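Local coordinates for protein beta-mannosidase (Trichoderma harzianum, PDB 4CVU) that probably hydrolyses terminal beta-mannosyl residues from beta-mannosides, as a fungal beta-mannosidase of glycoside hydrolase family 2, at residues A[347-359]-A[370-382]. Numbering follows the deposited sequence.
Sequences GFRTILFSSGNIT and GNNWHFEINGHEF. With CD (cadmium ion), chain U; NAG (2-acetamido-2-deoxy-beta-D-glucopyranose), chain F.
The ring of F353 turns its edge to the indole face of W373, a T-shaped pair with CZ of F353 3.3 Å from CE2 of W373 and planes at 71°. CD1 of F353 also lies over a face of F375, toward its rim. These broad rings suit the buried face carrying I351, F353, F375 and I377, where F353 and W373 touch M485 and F375 touches C483. From 374-377 a β-hairpin leads into strand 380-389, parallel to its neighbours in the (β/α)8 barrel expected of the family. With F353 CG anti to the backbone N (chi1 166°), the ring reaches W373. A classic bulge sets W373 and H374 opposite the single S354. Being short, S354 rests CB on the H374 imidazole face (CH-pi, 4.0 Å to the centroid), while its OG meets a water that donates to E376 OE2. H374 NE2 donates to the anti lone pair of that OE2 at 3.2 Å; L352 CD2 lies alongside the carboxylate. Past the strands, asparagine amides add to the backbone bonds: N371 ND2 hydrogen-bonds S355 O (2.9 Å) and W543 O, and N371 OD1 and N357 OD1 accept from R557. N357 ND2 carries the glycan. N372 OD1 accepts from Q362 NE2, fixing its amide's turn; G356 O takes N372 N nearly head-on at 2.9 Å and ND2 from above the carbonyl plane.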
loop_
_atom_site.group_PDB
_atom_site.type_symbol
_atom_site.label_atom_id
_atom_site.label_comp_id
_atom_site.label_asym_id
_atom_site.label_seq_id
_atom_site.Cartn_x
_atom_site.Cartn_y
_atom_site.Cartn_z
ATOM N N GLY A 347 23.089 40.705 -0.542
ATOM C CA GLY A 347 24.509 40.505 -0.823
ATOM C C GLY A 347 25.026 41.530 -1.818
ATOM O O GLY A 347 24.257 42.074 -2.633
ATOM N N PHE A 348 26.321 41.806 -1.735
ATOM C CA PHE A 348 27.007 42.646 -2.687
ATOM C C PHE A 348 27.746 41.758 -3.649
ATOM O O PHE A 348 28.751 41.155 -3.294
ATOM C CB PHE A 348 27.978 43.606 -1.975
ATOM C CG PHE A 348 27.290 44.680 -1.208
ATOM C CD1 PHE A 348 26.844 44.449 0.083
ATOM C CD2 PHE A 348 27.077 45.936 -1.779
ATOM C CE1 PHE A 348 26.202 45.459 0.793
ATOM C CE2 PHE A 348 26.433 46.935 -1.086
ATOM C CZ PHE A 348 25.996 46.698 0.201
ATOM N N ARG A 349 27.193 41.645 -4.854
ATOM C CA ARG A 349 27.852 40.953 -5.950
ATOM C C ARG A 349 27.222 41.295 -7.276
ATOM O O ARG A 349 26.111 41.807 -7.337
ATOM C CB ARG A 349 27.854 39.416 -5.755
ATOM C CG ARG A 349 26.543 38.798 -5.290
ATOM C CD ARG A 349 25.584 38.487 -6.422
ATOM N NE ARG A 349 24.721 39.622 -6.689
ATOM C CZ ARG A 349 23.484 39.532 -7.163
ATOM N NH1 ARG A 349 22.938 38.355 -7.407
ATOM N NH2 ARG A 349 22.792 40.643 -7.376
ATOM N N THR A 350 27.971 41.038 -8.334
ATOM C CA THR A 350 27.464 41.172 -9.686
ATOM C C THR A 350 27.333 39.778 -10.252
ATOM O O THR A 350 28.220 38.932 -10.046
ATOM C CB THR A 350 28.382 42.018 -10.596
ATOM O OG1 THR A 350 29.635 41.371 -10.763
ATOM C CG2 THR A 350 28.563 43.436 -10.016
ATOM N N ILE A 351 26.216 39.517 -10.916
ATOM C CA ILE A 351 26.044 38.294 -11.674
ATOM C C ILE A 351 25.547 38.615 -13.063
ATOM O O ILE A 351 24.486 39.199 -13.226
ATOM C CB ILE A 351 25.133 37.276 -10.946
ATOM C CG1 ILE A 351 25.059 35.934 -11.728
ATOM C CG2 ILE A 351 23.741 37.849 -10.689
ATOM C CD1 ILE A 351 26.325 35.140 -11.710
ATOM N N LEU A 352 26.368 38.270 -14.057
ATOM C CA LEU A 352 26.084 38.510 -15.449
ATOM C C LEU A 352 25.717 37.214 -16.158
ATOM O O LEU A 352 26.428 36.200 -15.997
ATOM C CB LEU A 352 27.347 39.049 -16.121
ATOM C CG LEU A 352 27.252 39.289 -17.642
ATOM C CD1 LEU A 352 26.297 40.425 -17.948
ATOM C CD2 LEU A 352 28.635 39.600 -18.187
ATOM N N PHE A 353 24.633 37.234 -16.923
ATOM C CA PHE A 353 24.378 36.211 -17.917
ATOM C C PHE A 353 24.778 36.814 -19.257
ATOM O O PHE A 353 24.189 37.783 -19.699
ATOM C CB PHE A 353 22.922 35.741 -17.950
ATOM C CG PHE A 353 22.583 34.930 -19.182
ATOM C CD1 PHE A 353 23.235 33.728 -19.445
ATOM C CD2 PHE A 353 21.618 35.366 -20.080
ATOM C CE1 PHE A 353 22.945 32.992 -20.598
ATOM C CE2 PHE A 353 21.332 34.644 -21.241
ATOM C CZ PHE A 353 21.976 33.449 -21.487
ATOM N N SER A 354 25.766 36.200 -19.898
ATOM C CA SER A 354 26.368 36.733 -21.112
ATOM C C SER A 354 25.899 35.937 -22.327
ATOM O O SER A 354 26.236 34.760 -22.451
ATOM C CB SER A 354 27.897 36.664 -20.984
ATOM O OG SER A 354 28.510 37.168 -22.162
ATOM N N SER A 355 25.115 36.573 -23.185
ATOM C CA SER A 355 24.557 35.962 -24.385
ATOM C C SER A 355 24.777 36.746 -25.688
ATOM O O SER A 355 24.137 36.458 -26.694
ATOM C CB SER A 355 23.056 35.754 -24.193
ATOM O OG SER A 355 22.475 36.898 -23.668
ATOM N N GLY A 356 25.663 37.726 -25.669
ATOM C CA GLY A 356 25.924 38.575 -26.833
ATOM C C GLY A 356 26.987 37.947 -27.679
ATOM O O GLY A 356 27.444 36.818 -27.381
ATOM N N ASN A 357 27.411 38.672 -28.721
ATOM C CA ASN A 357 28.357 38.119 -29.690
ATOM C C ASN A 357 29.699 37.717 -29.077
ATOM O O ASN A 357 30.191 38.367 -28.154
ATOM C CB ASN A 357 28.667 39.124 -30.802
ATOM C CG ASN A 357 27.516 39.362 -31.751
ATOM O OD1 ASN A 357 26.549 38.617 -31.805
ATOM N ND2 ASN A 357 27.632 40.434 -32.517
ATOM N N ILE A 358 30.307 36.683 -29.652
ATOM C CA ILE A 358 31.681 36.337 -29.365
ATOM C C ILE A 358 32.549 37.451 -29.941
ATOM O O ILE A 358 32.498 37.708 -31.126
ATOM C CB ILE A 358 32.069 34.962 -29.979
ATOM C CG1 ILE A 358 31.217 33.823 -29.396
ATOM C CG2 ILE A 358 33.540 34.650 -29.759
ATOM C CD1 ILE A 358 31.518 33.479 -27.954
ATOM N N THR A 359 33.362 38.080 -29.097
ATOM C CA THR A 359 34.131 39.274 -29.483
ATOM C C THR A 359 35.356 38.938 -30.318
ATOM O O THR A 359 35.824 37.792 -30.339
ATOM C CB THR A 359 34.612 40.041 -28.239
ATOM O OG1 THR A 359 35.624 39.292 -27.576
ATOM C CG2 THR A 359 33.462 40.302 -27.251
ATOM N N GLY A 370 30.312 33.323 -32.886
ATOM C CA GLY A 370 28.922 33.088 -32.591
ATOM C C GLY A 370 28.468 33.958 -31.438
ATOM O O GLY A 370 28.739 35.161 -31.394
ATOM N N ASN A 371 27.748 33.330 -30.511
ATOM C CA ASN A 371 27.258 34.036 -29.345
ATOM C C ASN A 371 27.584 33.261 -28.072
ATOM O O ASN A 371 27.540 32.055 -28.038
ATOM C CB ASN A 371 25.752 34.197 -29.432
ATOM C CG ASN A 371 25.336 35.390 -30.227
ATOM O OD1 ASN A 371 25.472 35.411 -31.442
ATOM N ND2 ASN A 371 24.813 36.412 -29.530
ATOM N N ASN A 372 27.838 33.994 -27.031
ATOM C CA ASN A 372 28.176 33.428 -25.782
ATOM C C ASN A 372 26.935 32.822 -25.229
ATOM O O ASN A 372 25.844 33.098 -25.721
ATOM C CB ASN A 372 28.592 34.539 -24.842
ATOM C CG ASN A 372 29.974 35.026 -25.107
ATOM O OD1 ASN A 372 30.938 34.454 -24.647
ATOM N ND2 ASN A 372 30.066 36.102 -25.820
ATOM N N TRP A 373 27.108 31.998 -24.219
ATOM C CA TRP A 373 26.058 31.628 -23.259
ATOM C C TRP A 373 26.789 31.175 -22.010
ATOM O O TRP A 373 27.088 30.030 -21.890
ATOM C CB TRP A 373 25.136 30.524 -23.796
ATOM C CG TRP A 373 23.934 30.280 -22.988
ATOM C CD1 TRP A 373 23.867 29.757 -21.736
ATOM C CD2 TRP A 373 22.578 30.586 -23.364
ATOM N NE1 TRP A 373 22.559 29.701 -21.319
ATOM C CE2 TRP A 373 21.749 30.217 -22.292
ATOM C CE3 TRP A 373 22.003 31.142 -24.483
ATOM C CZ2 TRP A 373 20.391 30.396 -22.310
ATOM C CZ3 TRP A 373 20.642 31.345 -24.512
ATOM C CH2 TRP A 373 19.831 30.950 -23.412
ATOM N N HIS A 374 27.088 32.102 -21.118
ATOM C CA HIS A 374 27.758 31.805 -19.875
ATOM C C HIS A 374 27.468 32.818 -18.769
ATOM O O HIS A 374 26.879 33.831 -18.991
ATOM C CB HIS A 374 29.270 31.601 -20.052
ATOM C CG HIS A 374 30.034 32.852 -20.329
ATOM N ND1 HIS A 374 30.294 33.298 -21.604
ATOM C CD2 HIS A 374 30.603 33.745 -19.494
ATOM C CE1 HIS A 374 30.984 34.410 -21.540
ATOM N NE2 HIS A 374 31.185 34.704 -20.273
ATOM N N PHE A 375 27.940 32.498 -17.580
ATOM C CA PHE A 375 27.741 33.313 -16.421
ATOM C C PHE A 375 29.084 33.863 -15.912
ATOM O O PHE A 375 30.105 33.203 -16.061
ATOM C CB PHE A 375 27.056 32.482 -15.350
ATOM C CG PHE A 375 25.606 32.199 -15.624
ATOM C CD1 PHE A 375 25.218 31.110 -16.391
ATOM C CD2 PHE A 375 24.615 33.018 -15.086
ATOM C CE1 PHE A 375 23.888 30.867 -16.605
ATOM C CE2 PHE A 375 23.283 32.760 -15.295
ATOM C CZ PHE A 375 22.919 31.709 -16.066
ATOM N N GLU A 376 29.070 35.040 -15.301
ATOM C CA GLU A 376 30.234 35.631 -14.622
ATOM C C GLU A 376 29.863 36.129 -13.223
ATOM O O GLU A 376 28.849 36.800 -13.060
ATOM C CB GLU A 376 30.777 36.801 -15.418
ATOM C CG GLU A 376 31.249 36.421 -16.808
ATOM C CD GLU A 376 31.777 37.587 -17.603
ATOM O OE1 GLU A 376 31.919 38.705 -17.043
ATOM O OE2 GLU A 376 32.033 37.393 -18.812
ATOM N N ILE A 377 30.678 35.813 -12.226
ATOM C CA ILE A 377 30.407 36.253 -10.857
ATOM C C ILE A 377 31.479 37.240 -10.436
ATOM O O ILE A 377 32.641 36.925 -10.429
ATOM C CB ILE A 377 30.276 35.090 -9.856
ATOM C CG1 ILE A 377 29.907 35.543 -8.436
ATOM C CG2 ILE A 377 31.549 34.280 -9.765
ATOM C CD1 ILE A 377 28.494 35.971 -8.207
ATOM N N ASN A 378 31.047 38.458 -10.127
ATOM C CA ASN A 378 31.952 39.530 -9.774
ATOM C C ASN A 378 33.049 39.653 -10.845
ATOM O O ASN A 378 34.174 39.806 -10.530
ATOM C CB ASN A 378 32.565 39.300 -8.413
ATOM C CG ASN A 378 31.543 39.328 -7.309
ATOM O OD1 ASN A 378 30.652 40.147 -7.328
ATOM N ND2 ASN A 378 31.672 38.415 -6.339
ATOM N N GLY A 379 32.691 39.546 -12.095
ATOM C CA GLY A 379 33.634 39.713 -13.177
ATOM C C GLY A 379 34.389 38.477 -13.607
ATOM O O GLY A 379 35.013 38.490 -14.635
ATOM N N HIS A 380 34.284 37.388 -12.861
ATOM C CA HIS A 380 34.986 36.136 -13.215
ATOM C C HIS A 380 34.046 35.128 -13.862
ATOM O O HIS A 380 32.989 34.821 -13.316
ATOM C CB HIS A 380 35.623 35.479 -11.993
ATOM C CG HIS A 380 36.517 36.394 -11.209
ATOM N ND1 HIS A 380 36.028 37.345 -10.332
ATOM C CD2 HIS A 380 37.864 36.497 -11.157
ATOM C CE1 HIS A 380 37.040 37.984 -9.769
ATOM N NE2 HIS A 380 38.163 37.498 -10.261
ATOM N N GLU A 381 34.432 34.648 -15.040
ATOM C CA GLU A 381 33.854 33.433 -15.624
ATOM C C GLU A 381 33.960 32.258 -14.668
ATOM O O GLU A 381 34.968 32.107 -13.966
ATOM C CB GLU A 381 34.630 33.065 -16.889
ATOM C CG GLU A 381 34.244 33.904 -18.048
ATOM C CD GLU A 381 35.072 33.635 -19.296
ATOM O OE1 GLU A 381 35.708 32.593 -19.456
ATOM O OE2 GLU A 381 35.045 34.494 -20.152
ATOM N N PHE A 382 32.941 31.390 -14.652
ATOM C CA PHE A 382 33.061 30.139 -13.928
ATOM C C PHE A 382 32.320 29.024 -14.665
ATOM O O PHE A 382 31.392 29.307 -15.447
ATOM C CB PHE A 382 32.522 30.292 -12.504
ATOM C CG PHE A 382 31.053 30.584 -12.457
ATOM C CD1 PHE A 382 30.595 31.873 -12.542
ATOM C CD2 PHE A 382 30.130 29.538 -12.384
ATOM C CE1 PHE A 382 29.238 32.135 -12.527
ATOM C CE2 PHE A 382 28.775 29.797 -12.359
ATOM C CZ PHE A 382 28.324 31.093 -12.439
HETATM CD CD CD U . 36.101 33.664 -21.920
HETATM C C1 NAG F . 26.642 40.847 -33.506
HETATM C C2 NAG F . 26.475 42.362 -33.744
HETATM C C3 NAG F . 25.541 42.652 -34.899
HETATM C C4 NAG F . 25.970 41.873 -36.114
HETATM C C5 NAG F . 26.047 40.387 -35.760
HETATM C C6 NAG F . 26.559 39.545 -36.929
HETATM C C7 NAG F . 26.840 43.605 -31.659
HETATM C C8 NAG F . 26.258 44.268 -30.430
HETATM N N2 NAG F . 26.007 43.040 -32.542
HETATM O O3 NAG F . 25.652 44.027 -35.159
HETATM O O4 NAG F . 25.049 42.087 -37.150
HETATM O O5 NAG F . 26.972 40.247 -34.725
HETATM O O6 NAG F . 26.376 38.186 -36.604
HETATM O O7 NAG F . 28.052 43.592 -31.822
HETATM O O HOH W 1 29.862 39.660 -12.833
HETATM O O HOH W 2 31.371 38.007 -21.575
HETATM O O HOH W 3 31.456 36.054 -33.230
HETATM O O HOH W 4 38.204 32.530 -22.344
HETATM O O HOH W 5 34.163 32.472 -22.995
HETATM O O HOH W 6 36.434 35.965 -23.055
#